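Local coordinates for protein dihydropteroate synthase (Anaplasma phagocytophilum, PDB 6UCZ) that probably catalyses the joining of p-aminobenzoate to a dihydropterin pyrophosphate to give dihydropteroate, a step of folate synthesis, and here holds 6-hydroxymethylpterin monophosphate, at residues D68-G73 with A107-S112; Q173-L178 with S217-K222. All coordinates share one frame; numbering follows the deposited sequence. Where two conformers were deposited one is given.

Interaction 1 of 2, residues D68-G73 with A107-S112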
loop_
_atom_site.group_PDB
_atom_site.type_symbol
_atom_site.label_atom_id
_atom_site.label_comp_id
_atom_site.label_asym_id
_atom_site.label_seq_id
_atom_site.Cartn_x
_atom_site.Cartn_y
_atom_site.Cartn_z
ATOM N N ASP A 68 12.856 2.191 -0.835
ATOM C CA ASP A 68 12.835 3.042 0.348
ATOM C C ASP A 68 12.137 2.374 1.523
ATOM O O ASP A 68 12.500 2.626 2.681
ATOM C CB ASP A 68 12.146 4.363 0.007
ATOM C CG ASP A 68 12.872 5.114 -1.098
ATOM O OD1 ASP A 68 14.059 5.454 -0.899
ATOM O OD2 ASP A 68 12.285 5.304 -2.190
ATOM N N VAL A 69 11.133 1.547 1.238
ATOM C CA VAL A 69 10.355 0.810 2.235
ATOM C C VAL A 69 10.130 -0.600 1.704
ATOM O O VAL A 69 9.930 -0.787 0.499
ATOM C CB VAL A 69 8.986 1.479 2.522
ATOM C CG1 VAL A 69 8.280 0.804 3.711
ATOM C CG2 VAL A 69 9.143 2.988 2.777
ATOM N N ILE A 70 10.172 -1.596 2.594
ATOM C CA ILE A 70 9.770 -2.962 2.266
ATOM C C ILE A 70 8.421 -3.216 2.928
ATOM O O ILE A 70 8.310 -3.172 4.161
ATOM C CB ILE A 70 10.800 -4.002 2.735
ATOM C CG1 ILE A 70 12.214 -3.634 2.284
ATOM C CG2 ILE A 70 10.405 -5.387 2.231
ATOM C CD1 ILE A 70 12.413 -3.689 0.790
ATOM N N ASP A 71 7.406 -3.494 2.115
ATOM C CA ASP A 71 6.053 -3.760 2.595
ATOM C C ASP A 71 5.854 -5.270 2.690
ATOM O O ASP A 71 5.755 -5.953 1.667
ATOM C CB ASP A 71 5.022 -3.121 1.664
ATOM C CG ASP A 71 3.597 -3.268 2.167
ATOM O OD1 ASP A 71 3.348 -2.929 3.341
ATOM O OD2 ASP A 71 2.716 -3.689 1.374
ATOM N N VAL A 72 5.781 -5.784 3.917
ATOM C CA VAL A 72 5.711 -7.219 4.168
ATOM C C VAL A 72 4.260 -7.607 4.432
ATOM O O VAL A 72 3.618 -7.085 5.353
ATOM C CB VAL A 72 6.598 -7.626 5.351
ATOM C CG1 VAL A 72 6.666 -9.153 5.453
ATOM C CG2 VAL A 72 7.998 -6.991 5.240
ATOM N N GLY A 73 3.757 -8.562 3.659
ATOM C CA GLY A 73 2.387 -9.002 3.816
ATOM C C GLY A 73 2.237 -10.505 3.755
ATOM O O GLY A 73 2.956 -11.183 3.013
ATOM N N ALA A 107 20.389 -0.940 6.239
ATOM C CA ALA A 107 20.536 -0.250 4.967
ATOM C C ALA A 107 19.763 1.061 4.915
ATOM O O ALA A 107 19.648 1.655 3.834
ATOM C CB ALA A 107 20.076 -1.157 3.824
ATOM N N HIS A 108 19.225 1.515 6.053
ATOM C CA HIS A 108 18.433 2.744 6.132
ATOM C C HIS A 108 17.205 2.651 5.228
ATOM O O HIS A 108 16.823 3.610 4.553
ATOM C CB HIS A 108 19.284 3.975 5.811
ATOM C CG HIS A 108 20.469 4.131 6.716
ATOM N ND1 HIS A 108 21.733 4.418 6.248
ATOM C CD2 HIS A 108 20.582 4.028 8.062
ATOM C CE1 HIS A 108 22.573 4.490 7.267
ATOM N NE2 HIS A 108 21.899 4.257 8.379
ATOM N N VAL A 109 16.611 1.467 5.193
ATOM C CA VAL A 109 15.359 1.208 4.499
ATOM C C VAL A 109 14.291 0.926 5.550
ATOM O O VAL A 109 14.558 0.258 6.561
ATOM C CB VAL A 109 15.526 0.037 3.510
ATOM C CG1 VAL A 109 14.194 -0.351 2.892
ATOM C CG2 VAL A 109 16.561 0.399 2.418
ATOM N N GLU A 110 13.097 1.468 5.344
ATOM C CA GLU A 110 12.031 1.255 6.316
ATOM C C GLU A 110 11.267 -0.031 6.023
ATOM O O GLU A 110 11.375 -0.618 4.948
ATOM C CB GLU A 110 11.082 2.450 6.343
ATOM C CG GLU A 110 11.767 3.737 6.772
ATOM C CD GLU A 110 10.856 4.938 6.673
ATOM O OE1 GLU A 110 10.505 5.332 5.533
ATOM O OE2 GLU A 110 10.471 5.468 7.739
ATOM N N VAL A 111 10.463 -0.458 6.999
ATOM C CA VAL A 111 9.653 -1.665 6.879
ATOM C C VAL A 111 8.205 -1.311 7.194
ATOM O O VAL A 111 7.924 -0.595 8.162
ATOM C CB VAL A 111 10.157 -2.788 7.814
ATOM C CG1 VAL A 111 9.310 -4.064 7.651
ATOM C CG2 VAL A 111 11.642 -3.068 7.568
ATOM N N SER A 112 7.291 -1.830 6.375
ATOM C CA SER A 112 5.852 -1.635 6.508
ATOM C C SER A 112 5.193 -2.991 6.734
ATOM O O SER A 112 5.611 -3.992 6.143
ATOM C CB SER A 112 5.278 -0.970 5.232
ATOM O OG SER A 112 3.877 -0.823 5.321
HETATM O O HOH W 1 12.406 4.976 3.548
#
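The carbonyl of D68 accepts the backbone N-H of E110, opening a ladder between two adjacent parallel strands of the TIM barrel on which dihydropteroate synthases are built. A water donates a hydrogen bond to E110 OE1 at 2.8 Å; its other leg, to D68 O, is too short to be relied on. The E110 carboxylate reaches on to Y131 and K153. V109 CG1 rests against D68 O, 3.4 Å away. At V69 the side chain sits on the same face of the sheet as E110 and S112: CG1 leans on S112 CB, and CG2 passes the extended chain of E110. I70 turns to the other face, where its CG1 touches V109 CG1 at 3.9 Å. Its backbone grips the neighbouring strand at both ends, with I70 N giving to E110 O and I70 O receiving S112 N at 2.8 Å.

D71 returns to the V69 face. Its carboxylate is divided between partners, OD2 being held by R274 and N133, two residues of the pterin pocket. V72 then closes the ladder through its N-H to S112 O, and its CG2 meets V111 CG1 at 4.0 Å, with V72 packing on L97 and I100 of helix 97-106. With OG anti to its backbone N (chi1 178°), S112 donates to the anti side of D71 OD1, 2.9 Å from OG and 26° out of the carboxylate plane.

Interaction 2 of 2, residues Q173-L178 with S217-K222; sequences QPEQLL and SWYIAK
P174 lies across the face of the Y219 ring, its CB 3.4 Å from the ring centroid and only 7° off the ring normal, which makes this a CH-pi contact over the centre of the ring. P174 CG extends the cover toward Y219 CE2, at 3.8 Å. The ring gets there because Y219 CG stands anti to its backbone N (chi1 -179°), while the second torsion, close to perpendicular, turns one flat side to the proline. The ring atom Y219 CE1 lies 3.4 Å from P174 O, an oxygen already taken by L178 N within the helix. The phenol oxygen reaches onto the first turn: Y219 OH lies 3.4 Å from E175 CA and also touches E175 CB, whereas the extended E175 chain leads its carboxylate away to the exposed side.

The pair thus joins the N-terminal turn of helix 174-194, whose N-cap is Q173, to helix 214-222, two helices on the outside of the TIM barrel crossing at -65° with local axes 9.9 Å apart.

Deeper in, the contact becomes mainly aliphatic. I220 sends CG1 beside its backbone N, anti to the carbonyl carbon, and the first two torsions together bring CD1 to helix 174-194, where it meets L178 CD1 at 3.7 Å and L178 CB slightly farther off. L177 CD2 approaches the same I220 methyl more loosely, at 4.3 Å, with F160 and Y170 packed against L177.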
loop_
_atom_site.group_PDB
_atom_site.type_symbol
_atom_site.label_atom_id
_atom_site.label_comp_id
_atom_site.label_asym_id
_atom_site.label_seq_id
_atom_site.Cartn_x
_atom_site.Cartn_y
_atom_site.Cartn_z
ATOM N N GLN A 173 -21.269 7.354 -11.711
ATOM C CA GLN A 173 -20.394 8.413 -12.211
ATOM C C GLN A 173 -19.018 8.334 -11.564
ATOM O O GLN A 173 -18.918 8.192 -10.338
ATOM C CB GLN A 173 -21.008 9.785 -11.946
ATOM C CG GLN A 173 -22.318 9.984 -12.661
ATOM C CD GLN A 173 -22.158 9.804 -14.151
ATOM O OE1 GLN A 173 -21.189 10.282 -14.743
ATOM N NE2 GLN A 173 -23.089 9.084 -14.765
ATOM N N PRO A 174 -17.942 8.421 -12.346
ATOM C CA PRO A 174 -16.601 8.330 -11.753
ATOM C C PRO A 174 -16.296 9.433 -10.753
ATOM O O PRO A 174 -15.616 9.177 -9.757
ATOM C CB PRO A 174 -15.677 8.382 -12.979
ATOM C CG PRO A 174 -16.488 9.066 -14.034
ATOM C CD PRO A 174 -17.894 8.614 -13.806
ATOM N N GLU A 175 -16.735 10.668 -11.007
ATOM C CA GLU A 175 -16.496 11.741 -10.045
ATOM C C GLU A 175 -17.127 11.417 -8.689
ATOM O O GLU A 175 -16.532 11.684 -7.637
ATOM C CB GLU A 175 -17.038 13.064 -10.584
ATOM C CG GLU A 175 -16.757 14.261 -9.681
ATOM C CD GLU A 175 -17.409 15.540 -10.178
ATOM O OE1 GLU A 175 -18.264 15.463 -11.086
ATOM O OE2 GLU A 175 -17.068 16.623 -9.660
ATOM N N GLN A 176 -18.337 10.850 -8.691
ATOM C CA GLN A 176 -18.976 10.511 -7.426
ATOM C C GLN A 176 -18.199 9.429 -6.684
ATOM O O GLN A 176 -18.127 9.464 -5.449
ATOM C CB GLN A 176 -20.426 10.071 -7.663
ATOM C CG GLN A 176 -21.160 9.650 -6.385
ATOM C CD GLN A 176 -22.442 8.887 -6.672
ATOM O OE1 GLN A 176 -23.007 8.987 -7.763
ATOM N NE2 GLN A 176 -22.906 8.113 -5.693
ATOM N N LEU A 177 -17.585 8.484 -7.407
ATOM C CA LEU A 177 -16.723 7.502 -6.750
ATOM C C LEU A 177 -15.562 8.174 -6.020
ATOM O O LEU A 177 -15.231 7.802 -4.885
ATOM C CB LEU A 177 -16.190 6.487 -7.761
ATOM C CG LEU A 177 -15.071 5.588 -7.209
ATOM C CD1 LEU A 177 -15.578 4.645 -6.106
ATOM C CD2 LEU A 177 -14.447 4.772 -8.318
ATOM N N LEU A 178 -14.917 9.150 -6.662
ATOM C CA LEU A 178 -13.790 9.823 -6.025
ATOM C C LEU A 178 -14.244 10.589 -4.789
ATOM O O LEU A 178 -13.550 10.594 -3.766
ATOM C CB LEU A 178 -13.112 10.766 -7.017
ATOM C CG LEU A 178 -11.808 11.444 -6.576
ATOM C CD1 LEU A 178 -10.880 10.465 -5.893
ATOM C CD2 LEU A 178 -11.121 12.043 -7.787
ATOM N N SER A 217 -10.461 2.680 -11.846
ATOM C CA SER A 217 -9.112 2.763 -11.288
ATOM C C SER A 217 -8.237 3.715 -12.090
ATOM O O SER A 217 -7.428 4.449 -11.512
ATOM C CB SER A 217 -8.465 1.382 -11.225
ATOM O OG SER A 217 -9.070 0.595 -10.208
ATOM N N TRP A 218 -8.382 3.726 -13.421
ATOM C CA TRP A 218 -7.649 4.710 -14.217
ATOM C C TRP A 218 -8.130 6.124 -13.919
ATOM O O TRP A 218 -7.320 7.056 -13.837
ATOM C CB TRP A 218 -7.776 4.399 -15.724
ATOM C CG TRP A 218 -6.877 3.287 -16.123
ATOM C CD1 TRP A 218 -7.213 1.975 -16.331
ATOM C CD2 TRP A 218 -5.469 3.379 -16.322
ATOM N NE1 TRP A 218 -6.090 1.246 -16.639
ATOM C CE2 TRP A 218 -5.005 2.085 -16.639
ATOM C CE3 TRP A 218 -4.544 4.433 -16.248
ATOM C CZ2 TRP A 218 -3.662 1.818 -16.896
ATOM C CZ3 TRP A 218 -3.207 4.163 -16.501
ATOM C CH2 TRP A 218 -2.780 2.871 -16.822
ATOM N N TYR A 219 -9.449 6.303 -13.779
ATOM C CA TYR A 219 -9.989 7.623 -13.455
ATOM C C TYR A 219 -9.385 8.164 -12.165
ATOM O O TYR A 219 -9.028 9.345 -12.083
ATOM C CB TYR A 219 -11.518 7.556 -13.351
ATOM C CG TYR A 219 -12.173 8.888 -13.038
ATOM C CD1 TYR A 219 -12.343 9.318 -11.723
ATOM C CD2 TYR A 219 -12.605 9.723 -14.060
ATOM C CE1 TYR A 219 -12.942 10.549 -11.438
ATOM C CE2 TYR A 219 -13.207 10.947 -13.789
ATOM C CZ TYR A 219 -13.370 11.353 -12.478
ATOM O OH TYR A 219 -13.967 12.569 -12.218
ATOM N N ILE A 220 -9.276 7.315 -11.141
ATOM C CA ILE A 220 -8.716 7.744 -9.862
ATOM C C ILE A 220 -7.245 8.122 -10.023
ATOM O O ILE A 220 -6.795 9.172 -9.549
ATOM C CB ILE A 220 -8.880 6.632 -8.810
ATOM C CG1 ILE A 220 -10.365 6.329 -8.541
ATOM C CG2 ILE A 220 -8.118 7.001 -7.530
ATOM C CD1 ILE A 220 -11.152 7.528 -8.097
ATOM N N ALA A 221 -6.467 7.246 -10.661
ATOM C CA ALA A 221 -5.059 7.547 -10.912
ATOM C C ALA A 221 -4.910 8.875 -11.649
ATOM O O ALA A 221 -4.118 9.737 -11.247
ATOM C CB ALA A 221 -4.415 6.407 -11.709
ATOM N N LYS A 222 -5.703 9.078 -12.712
ATOM C CA LYS A 222 -5.593 10.317 -13.478
ATOM C C LYS A 222 -5.884 11.529 -12.610
ATOM O O LYS A 222 -5.286 12.595 -12.803
ATOM C CB LYS A 222 -6.544 10.288 -14.681
ATOM C CG LYS A 222 -6.941 11.662 -15.201
ATOM C CD LYS A 222 -7.837 11.593 -16.432
ATOM C CE LYS A 222 -9.178 10.933 -16.130
ATOM N NZ LYS A 222 -10.124 11.022 -17.290
#

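From the N terminus, interaction 1 comes first: it closes the loop from strand 69-73 through helices 86-93 and 97-106 to strand 110-115, a beta-alpha-beta connection that sets neighbouring strands side by side in the barrel wall. The chain then builds strands 131-134 and 153-157 before interaction 2 opens. That second loop runs from the start of helix 174-194 through strand 202-205 to helix 214-222, tying two helices outside the sheet. The contacts therefore follow in series, neither nesting nor crossing. They lie on opposite sides of the chain's centre. The centres of interaction 1 and interaction 2 are about 29 Å apart, and their nearest atoms about 17 Å.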